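Local coordinates for protein EF0056 (Enterococcus faecalis, PDB 6ORI) that is of unknown function but, as an enterococcal surface protein with an immunoglobulin-like N-terminal region, is probably linked to biofilm formation, at residues I70-D75 / Y167-V172; Q35-A40 / E54-H59; K27-S32 / K179-I184. All blocks are in the same frame, centred on the assembly; numbering follows the deposited sequence. Where two conformers were deposited one is given.

Contact 1 of 3, residues I70-D75 / Y167-V172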
loop_
_atom_site.group_PDB
_atom_site.type_symbol
_atom_site.label_atom_id
_atom_site.label_comp_id
_atom_site.label_asym_id
_atom_site.label_seq_id
_atom_site.Cartn_x
_atom_site.Cartn_y
_atom_site.Cartn_z
ATOM N N ILE A 70 -5.286 15.383 -3.674
ATOM C CA ILE A 70 -4.542 14.151 -3.822
ATOM C C ILE A 70 -3.191 14.499 -4.406
ATOM O O ILE A 70 -3.109 15.277 -5.379
ATOM C CB ILE A 70 -5.271 13.193 -4.781
ATOM C CG1 ILE A 70 -6.622 12.744 -4.194
ATOM C CG2 ILE A 70 -4.395 11.959 -5.108
ATOM C CD1 ILE A 70 -7.499 12.012 -5.187
ATOM N N ARG A 71 -2.137 13.982 -3.798
ATOM C CA ARG A 71 -0.800 14.131 -4.311
ATOM C C ARG A 71 -0.232 12.782 -4.673
ATOM O O ARG A 71 -0.447 11.786 -3.973
ATOM C CB ARG A 71 0.092 14.878 -3.332
ATOM C CG ARG A 71 -0.317 16.359 -3.308
ATOM C CD ARG A 71 0.615 17.252 -2.578
ATOM N NE ARG A 71 0.095 18.612 -2.581
ATOM C CZ ARG A 71 0.647 19.608 -1.915
ATOM N NH1 ARG A 71 1.722 19.411 -1.168
ATOM N NH2 ARG A 71 0.093 20.801 -1.974
ATOM N N LEU A 72 0.460 12.734 -5.810
ATOM C CA LEU A 72 1.071 11.514 -6.326
ATOM C C LEU A 72 2.550 11.821 -6.534
ATOM O O LEU A 72 2.915 12.673 -7.355
ATOM C CB LEU A 72 0.430 11.106 -7.635
ATOM C CG LEU A 72 1.059 9.907 -8.324
ATOM C CD1 LEU A 72 0.883 8.623 -7.526
ATOM C CD2 LEU A 72 0.472 9.768 -9.721
ATOM N N GLN A 73 3.401 11.164 -5.751
ATOM C CA GLN A 73 4.849 11.239 -5.913
ATOM C C GLN A 73 5.303 10.020 -6.711
ATOM O O GLN A 73 4.874 8.885 -6.427
ATOM C CB GLN A 73 5.593 11.289 -4.570
ATOM C CG GLN A 73 7.120 11.361 -4.728
ATOM C CD GLN A 73 7.862 11.655 -3.425
ATOM O OE1 GLN A 73 7.387 12.408 -2.574
ATOM N NE2 GLN A 73 9.050 11.081 -3.282
ATOM N N LEU A 74 6.155 10.251 -7.712
ATOM C CA LEU A 74 6.744 9.169 -8.493
ATOM C C LEU A 74 8.251 9.188 -8.331
ATOM O O LEU A 74 8.866 10.233 -8.232
ATOM C CB LEU A 74 6.409 9.301 -9.974
ATOM C CG LEU A 74 4.940 9.257 -10.318
ATOM C CD1 LEU A 74 4.806 9.462 -11.810
ATOM C CD2 LEU A 74 4.281 7.970 -9.889
ATOM N N ASP A 75 8.842 8.008 -8.337
ATOM C CA ASP A 75 10.278 7.868 -8.327
ATOM C C ASP A 75 10.928 8.897 -9.225
ATOM O O ASP A 75 10.536 9.019 -10.385
ATOM C CB ASP A 75 10.625 6.460 -8.789
ATOM C CG ASP A 75 11.998 6.052 -8.389
ATOM O OD1 ASP A 75 12.965 6.623 -8.938
ATOM O OD2 ASP A 75 12.115 5.141 -7.537
ATOM N N TYR A 167 6.294 4.690 -5.819
ATOM C CA TYR A 167 5.256 5.709 -5.906
ATOM C C TYR A 167 4.691 5.924 -4.508
ATOM O O TYR A 167 4.762 5.032 -3.662
ATOM C CB TYR A 167 4.152 5.315 -6.874
ATOM C CG TYR A 167 3.460 4.009 -6.594
ATOM C CD1 TYR A 167 2.491 3.893 -5.609
ATOM C CD2 TYR A 167 3.750 2.893 -7.359
ATOM C CE1 TYR A 167 1.862 2.661 -5.382
ATOM C CE2 TYR A 167 3.120 1.688 -7.157
ATOM C CZ TYR A 167 2.178 1.583 -6.183
ATOM O OH TYR A 167 1.572 0.355 -6.012
ATOM N N ARG A 168 4.163 7.118 -4.258
ATOM C CA ARG A 168 3.431 7.415 -3.029
ATOM C C ARG A 168 2.213 8.241 -3.380
ATOM O O ARG A 168 2.343 9.276 -4.044
ATOM C CB ARG A 168 4.321 8.171 -2.039
ATOM C CG ARG A 168 3.621 8.598 -0.733
ATOM C CD ARG A 168 4.425 9.655 0.018
ATOM N NE ARG A 168 4.020 9.792 1.408
ATOM C CZ ARG A 168 4.246 10.861 2.166
ATOM N NH1 ARG A 168 4.842 11.940 1.683
ATOM N NH2 ARG A 168 3.862 10.838 3.432
ATOM N N ILE A 169 1.028 7.814 -2.959
ATOM C CA ILE A 169 -0.178 8.602 -3.107
ATOM C C ILE A 169 -0.689 8.989 -1.720
ATOM O O ILE A 169 -0.613 8.200 -0.771
ATOM C CB ILE A 169 -1.228 7.864 -3.960
ATOM C CG1 ILE A 169 -2.337 8.829 -4.397
ATOM C CG2 ILE A 169 -1.777 6.645 -3.221
ATOM C CD1 ILE A 169 -3.286 8.253 -5.423
ATOM N N TYR A 170 -1.135 10.226 -1.570
ATOM C CA TYR A 170 -1.545 10.711 -0.265
ATOM C C TYR A 170 -2.499 11.874 -0.405
ATOM O O TYR A 170 -2.667 12.422 -1.483
ATOM C CB TYR A 170 -0.331 11.080 0.603
ATOM C CG TYR A 170 0.638 12.101 0.040
ATOM C CD1 TYR A 170 1.543 11.757 -0.968
ATOM C CD2 TYR A 170 0.714 13.383 0.565
ATOM C CE1 TYR A 170 2.457 12.688 -1.458
ATOM C CE2 TYR A 170 1.625 14.310 0.075
ATOM C CZ TYR A 170 2.494 13.935 -0.929
ATOM O OH TYR A 170 3.430 14.807 -1.433
ATOM N N LEU A 171 -3.160 12.217 0.691
ATOM C CA LEU A 171 -4.143 13.282 0.717
ATOM C C LEU A 171 -3.679 14.405 1.618
ATOM O O LEU A 171 -3.264 14.139 2.751
ATOM C CB LEU A 171 -5.447 12.706 1.235
ATOM C CG LEU A 171 -6.638 13.641 1.262
ATOM C CD1 LEU A 171 -7.035 14.005 -0.149
ATOM C CD2 LEU A 171 -7.797 12.981 2.006
ATOM N N VAL A 172 -3.749 15.640 1.130
ATOM C CA VAL A 172 -3.425 16.797 1.971
ATOM C C VAL A 172 -4.633 17.692 2.097
ATOM O O VAL A 172 -5.579 17.601 1.320
ATOM C CB VAL A 172 -2.222 17.614 1.451
ATOM C CG1 VAL A 172 -0.966 16.728 1.318
ATOM C CG2 VAL A 172 -2.566 18.264 0.140
HETATM O O HOH W 1 5.788 13.231 -0.733
#
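Gln73, Arg168 and Tyr170 grip a single water with three hydrogen bonds. The water oxygen donates to Gln73 OE1 at 2.6 Å and to Tyr170 OH at 2.9 Å, so both of its protons are committed. It accepts the third bond from Arg168 NH1, lying at the edge of that guanidinium and in its plane. The Gln73 chain is extended beyond CG, with CG anti to the backbone N (chi1 180°), and this carries the amide far enough above the sheet to meet the water.

The same face holds a layered arrangement. Tyr170 CG is wedged between its own N and carbonyl carbon (chi1 57°), which folds the ring back over the neighbouring strand. Arg71 CB makes a CH-pi contact with one face, 3.7 Å from the ring centroid, while Arg168 NH1 lies over the centre of the opposite face. The Arg71 guanidinium continues past the phenol and takes Val172 CG2 over one of its own faces.

Beneath these side chains runs the antiparallel pairing of strands 68-74 and 166-173 in a large curled sheet, consistent with an immunoglobulin-like domain. Arg71-Tyr170 and Gln73-Arg168 are its hydrogen-bonded pairs, the straightest link being Arg71 N to Tyr170 O, 2.8 Å at 174°. On the other face Ile70 CG2 reaches diagonally to Ile169 CG1 at 3.8 Å, and within a non-hydrogen-bonded pair Leu74 CD2 meets Tyr167 CB at 4.0 Å.

Carboxylates outside the two segments probably offset the arginine charges. Arg71 forms salt bridges with Glu69, Glu21 and Asp178, and Arg168 with Glu185. Glu21 also bonds Tyr170 OH, its carbonyl takes Arg168 NH1, and Gln73 NE2 reaches the carbonyl of Phe19.

Contact 2 of 3, residues Q35-A40 / E54-H59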
loop_
_atom_site.group_PDB
_atom_site.type_symbol
_atom_site.label_atom_id
_atom_site.label_comp_id
_atom_site.label_asym_id
_atom_site.label_seq_id
_atom_site.Cartn_x
_atom_site.Cartn_y
_atom_site.Cartn_z
ATOM N N GLN A 35 -5.786 4.730 -2.991
ATOM C CA GLN A 35 -4.837 3.791 -3.571
ATOM C C GLN A 35 -4.516 4.158 -5.002
ATOM O O GLN A 35 -5.371 4.665 -5.727
ATOM C CB GLN A 35 -5.408 2.382 -3.582
ATOM C CG GLN A 35 -5.822 1.833 -2.251
ATOM C CD GLN A 35 -4.669 1.507 -1.362
ATOM O OE1 GLN A 35 -3.551 1.260 -1.811
ATOM N NE2 GLN A 35 -4.924 1.522 -0.083
ATOM N N PHE A 36 -3.270 3.882 -5.395
ATOM C CA PHE A 36 -2.771 4.025 -6.759
ATOM C C PHE A 36 -2.446 2.646 -7.274
ATOM O O PHE A 36 -1.635 1.936 -6.682
ATOM C CB PHE A 36 -1.519 4.905 -6.753
ATOM C CG PHE A 36 -0.856 5.089 -8.088
ATOM C CD1 PHE A 36 -1.392 5.925 -9.059
ATOM C CD2 PHE A 36 0.321 4.442 -8.362
ATOM C CE1 PHE A 36 -0.750 6.089 -10.273
ATOM C CE2 PHE A 36 0.951 4.626 -9.580
ATOM C CZ PHE A 36 0.410 5.437 -10.515
ATOM N N ASN A 37 -3.101 2.257 -8.369
ATOM C CA ASN A 37 -2.977 0.895 -8.877
ATOM C C ASN A 37 -2.529 0.906 -10.341
ATOM O O ASN A 37 -3.353 0.914 -11.251
ATOM C CB ASN A 37 -4.288 0.133 -8.749
ATOM C CG ASN A 37 -4.150 -1.312 -9.213
ATOM O OD1 ASN A 37 -3.051 -1.847 -9.264
ATOM N ND2 ASN A 37 -5.256 -1.915 -9.580
ATOM N N PRO A 38 -1.210 0.890 -10.559
ATOM C CA PRO A 38 -0.654 0.862 -11.916
ATOM C C PRO A 38 -0.522 -0.556 -12.451
ATOM O O PRO A 38 -0.297 -1.512 -11.669
ATOM C CB PRO A 38 0.745 1.468 -11.711
ATOM C CG PRO A 38 1.149 0.983 -10.350
ATOM C CD PRO A 38 -0.144 0.932 -9.536
ATOM N N LYS A 39 -0.640 -0.699 -13.762
ATOM C CA LYS A 39 -0.326 -1.969 -14.398
ATOM C C LYS A 39 1.166 -2.273 -14.258
ATOM O O LYS A 39 2.002 -1.371 -14.118
ATOM C CB LYS A 39 -0.685 -1.909 -15.876
ATOM C CG LYS A 39 -2.167 -1.849 -16.156
ATOM C CD LYS A 39 -2.871 -3.111 -15.701
ATOM C CE LYS A 39 -4.313 -3.087 -16.126
ATOM N NZ LYS A 39 -5.192 -3.657 -15.071
ATOM N N ALA A 40 1.516 -3.550 -14.304
ATOM C CA ALA A 40 2.923 -3.948 -14.315
ATOM C C ALA A 40 3.657 -3.472 -15.569
ATOM O O ALA A 40 3.062 -3.427 -16.655
ATOM C CB ALA A 40 3.021 -5.454 -14.212
ATOM N N GLU A 54 -5.313 3.065 -12.230
ATOM C CA GLU A 54 -6.564 3.547 -11.664
ATOM C C GLU A 54 -6.264 4.092 -10.279
ATOM O O GLU A 54 -5.251 3.724 -9.643
ATOM C CB GLU A 54 -7.598 2.429 -11.514
ATOM C CG GLU A 54 -7.950 1.769 -12.813
ATOM C CD GLU A 54 -9.053 0.732 -12.688
ATOM O OE1 GLU A 54 -9.123 -0.004 -11.669
ATOM O OE2 GLU A 54 -9.843 0.641 -13.632
ATOM N N VAL A 55 -7.139 4.980 -9.820
ATOM C CA VAL A 55 -7.072 5.502 -8.454
ATOM C C VAL A 55 -8.342 5.075 -7.735
ATOM O O VAL A 55 -9.435 5.173 -8.294
ATOM C CB VAL A 55 -6.925 7.036 -8.422
ATOM C CG1 VAL A 55 -6.758 7.544 -6.995
ATOM C CG2 VAL A 55 -5.785 7.484 -9.299
ATOM N N TYR A 56 -8.187 4.545 -6.520
ATOM C CA TYR A 56 -9.330 4.197 -5.688
ATOM C C TYR A 56 -9.406 5.146 -4.512
ATOM O O TYR A 56 -8.384 5.553 -3.957
ATOM C CB TYR A 56 -9.245 2.737 -5.183
ATOM C CG TYR A 56 -8.950 1.770 -6.297
ATOM C CD1 TYR A 56 -9.644 1.820 -7.490
ATOM C CD2 TYR A 56 -7.943 0.833 -6.182
ATOM C CE1 TYR A 56 -9.329 0.966 -8.534
ATOM C CE2 TYR A 56 -7.629 -0.008 -7.217
ATOM C CZ TYR A 56 -8.331 0.051 -8.380
ATOM O OH TYR A 56 -7.969 -0.791 -9.408
ATOM N N GLY A 57 -10.620 5.493 -4.124
ATOM C CA GLY A 57 -10.841 6.376 -3.002
ATOM C C GLY A 57 -12.094 6.027 -2.269
ATOM O O GLY A 57 -13.067 5.582 -2.873
ATOM N N LYS A 58 -12.082 6.212 -0.958
ATOM C CA LYS A 58 -13.290 6.022 -0.181
ATOM C C LYS A 58 -13.276 6.950 1.017
ATOM O O LYS A 58 -12.244 7.127 1.713
ATOM C CB LYS A 58 -13.459 4.572 0.279
ATOM C CG LYS A 58 -14.684 4.483 1.185
ATOM C CD LYS A 58 -15.025 3.129 1.615
ATOM C CE LYS A 58 -16.024 3.150 2.773
ATOM N NZ LYS A 58 -17.160 4.085 2.594
ATOM N N HIS A 59 -14.444 7.515 1.292
ATOM C CA HIS A 59 -14.672 8.263 2.528
ATOM C C HIS A 59 -15.989 7.834 3.153
ATOM O O HIS A 59 -16.819 7.163 2.518
ATOM C CB HIS A 59 -14.560 9.781 2.326
ATOM C CG HIS A 59 -15.409 10.311 1.230
ATOM N ND1 HIS A 59 -15.054 10.214 -0.094
ATOM C CD2 HIS A 59 -16.605 10.934 1.261
ATOM C CE1 HIS A 59 -15.999 10.757 -0.836
ATOM N NE2 HIS A 59 -16.961 11.186 -0.037
#
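The beta hairpin of strands 31-38 and 50-59 is paired here along its antiparallel arms, with Gln35 opposite Tyr56, Phe36 opposite Val55 and Asn37 opposite Glu54. Four backbone bonds join the hydrogen-bonded pairs. Asn37 N to Glu54 O measures 2.9 Å, whereas the return bond from Glu54 N to Asn37 O stretches to 3.1 Å, its donor standing above the carbonyl plane.

A chain of two side-chain hydrogen bonds reinforces this end of the pairing. Asn37 ND2 donates to Tyr56 OH at 2.9 Å and 170°, with the hydroxyl lying in the amide plane. Tyr56 OH donates in turn to the anti lone pair of Glu54 OE1 (2.7 Å), within the plane of the ring. The phenol oxygen is thus held by one donor and one acceptor, which should fix the ring's rotation. With CG anti to the backbone N (chi1 -177°), the Asn37 amide is carried to the hydroxyl; separately, Asn37 CB lies 3.7 Å from Tyr56 CE2.

On the other face Val55 CG1 makes a methyl-to-carbonyl contact with Gln35 O (3.4 Å), and the Phe36 ring meets Tyr167 edge-to-face and also Phe53. This is an antiparallel beta hairpin within the larger sheet, its Gln35-Asn37-Tyr56 face packed on strand 211-221.

Contact 3 of 3, residues K27-S32 / K179-I184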
loop_
_atom_site.group_PDB
_atom_site.type_symbol
_atom_site.label_atom_id
_atom_site.label_comp_id
_atom_site.label_asym_id
_atom_site.label_seq_id
_atom_site.Cartn_x
_atom_site.Cartn_y
_atom_site.Cartn_z
ATOM N N LYS A 27 -5.601 16.556 11.871
ATOM C CA LYS A 27 -6.439 15.747 12.723
ATOM C C LYS A 27 -6.968 14.580 11.897
ATOM O O LYS A 27 -7.022 14.641 10.659
ATOM C CB LYS A 27 -7.596 16.568 13.298
ATOM C CG LYS A 27 -8.632 16.995 12.272
ATOM C CD LYS A 27 -9.786 17.744 12.934
ATOM C CE LYS A 27 -10.647 16.806 13.767
ATOM N NZ LYS A 27 -12.095 16.932 13.425
ATOM N N ASN A 28 -7.380 13.523 12.571
ATOM C CA ASN A 28 -7.935 12.377 11.885
ATOM C C ASN A 28 -9.303 12.723 11.345
ATOM O O ASN A 28 -10.180 13.208 12.064
ATOM C CB ASN A 28 -7.952 11.174 12.818
ATOM C CG ASN A 28 -6.545 10.794 13.268
ATOM O OD1 ASN A 28 -5.895 11.551 13.986
ATOM N ND2 ASN A 28 -6.063 9.651 12.821
ATOM N N TYR A 29 -9.452 12.538 10.044
ATOM C CA TYR A 29 -10.679 12.875 9.339
ATOM C C TYR A 29 -11.471 11.596 9.033
ATOM O O TYR A 29 -11.237 10.570 9.635
ATOM C CB TYR A 29 -10.356 13.701 8.076
ATOM C CG TYR A 29 -9.999 15.147 8.355
ATOM C CD1 TYR A 29 -10.928 16.005 8.944
ATOM C CD2 TYR A 29 -8.761 15.668 8.016
ATOM C CE1 TYR A 29 -10.616 17.365 9.166
ATOM C CE2 TYR A 29 -8.450 17.001 8.241
ATOM C CZ TYR A 29 -9.367 17.833 8.839
ATOM O OH TYR A 29 -9.054 19.161 9.067
ATOM N N ASN A 30 -12.390 11.660 8.081
ATOM C CA ASN A 30 -13.308 10.566 7.823
ATOM C C ASN A 30 -13.096 9.922 6.455
ATOM O O ASN A 30 -13.952 9.203 5.962
ATOM C CB ASN A 30 -14.749 11.069 7.912
ATOM C CG ASN A 30 -15.009 11.889 9.162
ATOM O OD1 ASN A 30 -14.610 11.508 10.269
ATOM N ND2 ASN A 30 -15.672 13.031 8.988
ATOM N N PHE A 31 -11.960 10.194 5.843
ATOM C CA PHE A 31 -11.529 9.436 4.661
ATOM C C PHE A 31 -11.019 8.100 5.144
ATOM O O PHE A 31 -10.477 8.019 6.251
ATOM C CB PHE A 31 -10.438 10.187 3.911
ATOM C CG PHE A 31 -10.883 11.534 3.423
ATOM C CD1 PHE A 31 -10.768 12.658 4.222
ATOM C CD2 PHE A 31 -11.432 11.682 2.167
ATOM C CE1 PHE A 31 -11.194 13.888 3.774
ATOM C CE2 PHE A 31 -11.863 12.899 1.725
ATOM C CZ PHE A 31 -11.756 14.000 2.531
ATOM N N SER A 32 -11.152 7.039 4.355
ATOM C CA SER A 32 -10.635 5.748 4.777
ATOM C C SER A 32 -9.776 5.037 3.755
ATOM O O SER A 32 -9.099 4.099 4.123
ATOM C CB SER A 32 -11.747 4.816 5.264
ATOM O OG SER A 32 -12.706 4.610 4.255
ATOM N N LYS A 179 -0.829 19.787 5.354
ATOM C CA LYS A 179 -0.479 18.616 6.123
ATOM C C LYS A 179 -1.231 17.408 5.576
ATOM O O LYS A 179 -2.253 17.540 4.861
ATOM C CB LYS A 179 -0.788 18.824 7.607
ATOM C CG LYS A 179 0.211 19.753 8.301
ATOM C CD LYS A 179 -0.126 19.891 9.786
ATOM C CE LYS A 179 0.942 20.644 10.535
ATOM N NZ LYS A 179 0.842 22.113 10.277
ATOM N N ILE A 180 -0.699 16.239 5.884
ATOM C CA ILE A 180 -1.210 14.989 5.373
ATOM C C ILE A 180 -2.288 14.417 6.264
ATOM O O ILE A 180 -2.176 14.429 7.491
ATOM C CB ILE A 180 -0.049 14.003 5.238
ATOM C CG1 ILE A 180 0.941 14.556 4.210
ATOM C CG2 ILE A 180 -0.536 12.620 4.853
ATOM C CD1 ILE A 180 2.201 13.709 4.074
ATOM N N VAL A 181 -3.335 13.884 5.660
ATOM C CA VAL A 181 -4.389 13.236 6.413
ATOM C C VAL A 181 -3.892 11.865 6.857
ATOM O O VAL A 181 -3.563 11.010 6.026
ATOM C CB VAL A 181 -5.648 13.122 5.574
ATOM C CG1 VAL A 181 -6.767 12.490 6.358
ATOM C CG2 VAL A 181 -6.081 14.507 5.105
ATOM N N PRO A 182 -3.777 11.657 8.180
ATOM C CA PRO A 182 -3.075 10.443 8.617
ATOM C C PRO A 182 -3.796 9.143 8.312
ATOM O O PRO A 182 -4.997 9.050 8.465
ATOM C CB PRO A 182 -2.950 10.635 10.124
ATOM C CG PRO A 182 -4.063 11.566 10.484
ATOM C CD PRO A 182 -4.261 12.469 9.318
ATOM N N GLY A 183 -3.033 8.174 7.823
ATOM C CA GLY A 183 -3.569 6.903 7.385
ATOM C C GLY A 183 -3.958 6.882 5.910
ATOM O O GLY A 183 -4.146 5.798 5.346
ATOM N N ILE A 184 -4.079 8.049 5.297
ATOM C CA ILE A 184 -4.564 8.148 3.918
ATOM C C ILE A 184 -3.349 8.420 3.040
ATOM O O ILE A 184 -3.200 9.482 2.419
ATOM C CB ILE A 184 -5.647 9.222 3.776
ATOM C CG1 ILE A 184 -6.710 9.044 4.866
ATOM C CG2 ILE A 184 -6.308 9.151 2.398
ATOM C CD1 ILE A 184 -7.407 7.685 4.870
HETATM O O HOH W 2 -7.410 10.166 9.241
#
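Ile184, Pro182 and Val181 are the residues most covered by 27-32, and each meets a different part of that segment. Ile184 presses against the start of strand 31-38. Its CD1 lies 3.4 Å from Phe31 O, and its CG1 packs at 4.0 Å on Phe31 CB. The two inner torsions of Ile184 are both bent (chi1 -49°, chi2 -58°), which tucks the delta methyl against the Phe31 carbonyl and the adjoining Ser32 backbone. The Phe31 ring itself leads off to stand edge-to-face with Trp68 and Tyr118.

Pro182 is the outer contact point. Its CG lies over a face of the Asn28 amide, 3.6 Å from ND2, while its CD approaches Lys27 O at 3.8 Å. The Asn28 amide finds its hydrogen-bond acceptor elsewhere, in the carbonyl of Tyr292.

Val181 sets a branch at the edge of the Tyr29 ring: CG1 lies near the ring plane, 4.1 Å from CD2. Valine and tyrosine side chains cross at about a right angle, and the opposite end of the tyrosine is secured by Asp176 and Gln175 at its hydroxyl.

All three residues belong to a type II beta turn from Val181 to Ile184, closed by the bond from Ile184 N to Val181 O (3.1 Å). Gly183 takes the positive phi (90°) of the turn, at the position where type II turns commonly have glycine. Here the chain rounds the corner between strands 179-181 and 184-189.

The one polar link between the segments is a water, which donates to Pro182 O at 2.8 Å and accepts from Tyr29 N at 3.2 Å. With no direct hydrogen bond between them, the two segments meet through van der Waals packing and this bridge, which suggests that the fit rests more on shape than on backbone pairing.

All three contacts reach the same curled antiparallel sheet, but they differ in depth and chemistry. Contacts 1 and 2 are buried strand pairings with regular backbone bonding; contact 3, nearer the surface, joins a mostly irregular segment to a turn. Contacts 2 and 3 share strand 31-38, and Ser32 N lies 2.9 Å from Lys58 O, a probable hydrogen bond between them. Strand 166-173 of contact 1 borders the turn of contact 3, where Leu171 O and Val181 N are 2.9 Å apart. Contacts 1 and 2 meet through apolar side chains, with Leu72 CD1 3.8 Å from Phe36 CD1. Polar networks cover one face in each of these two: charged and water-bridged in contact 1, direct in contact 2.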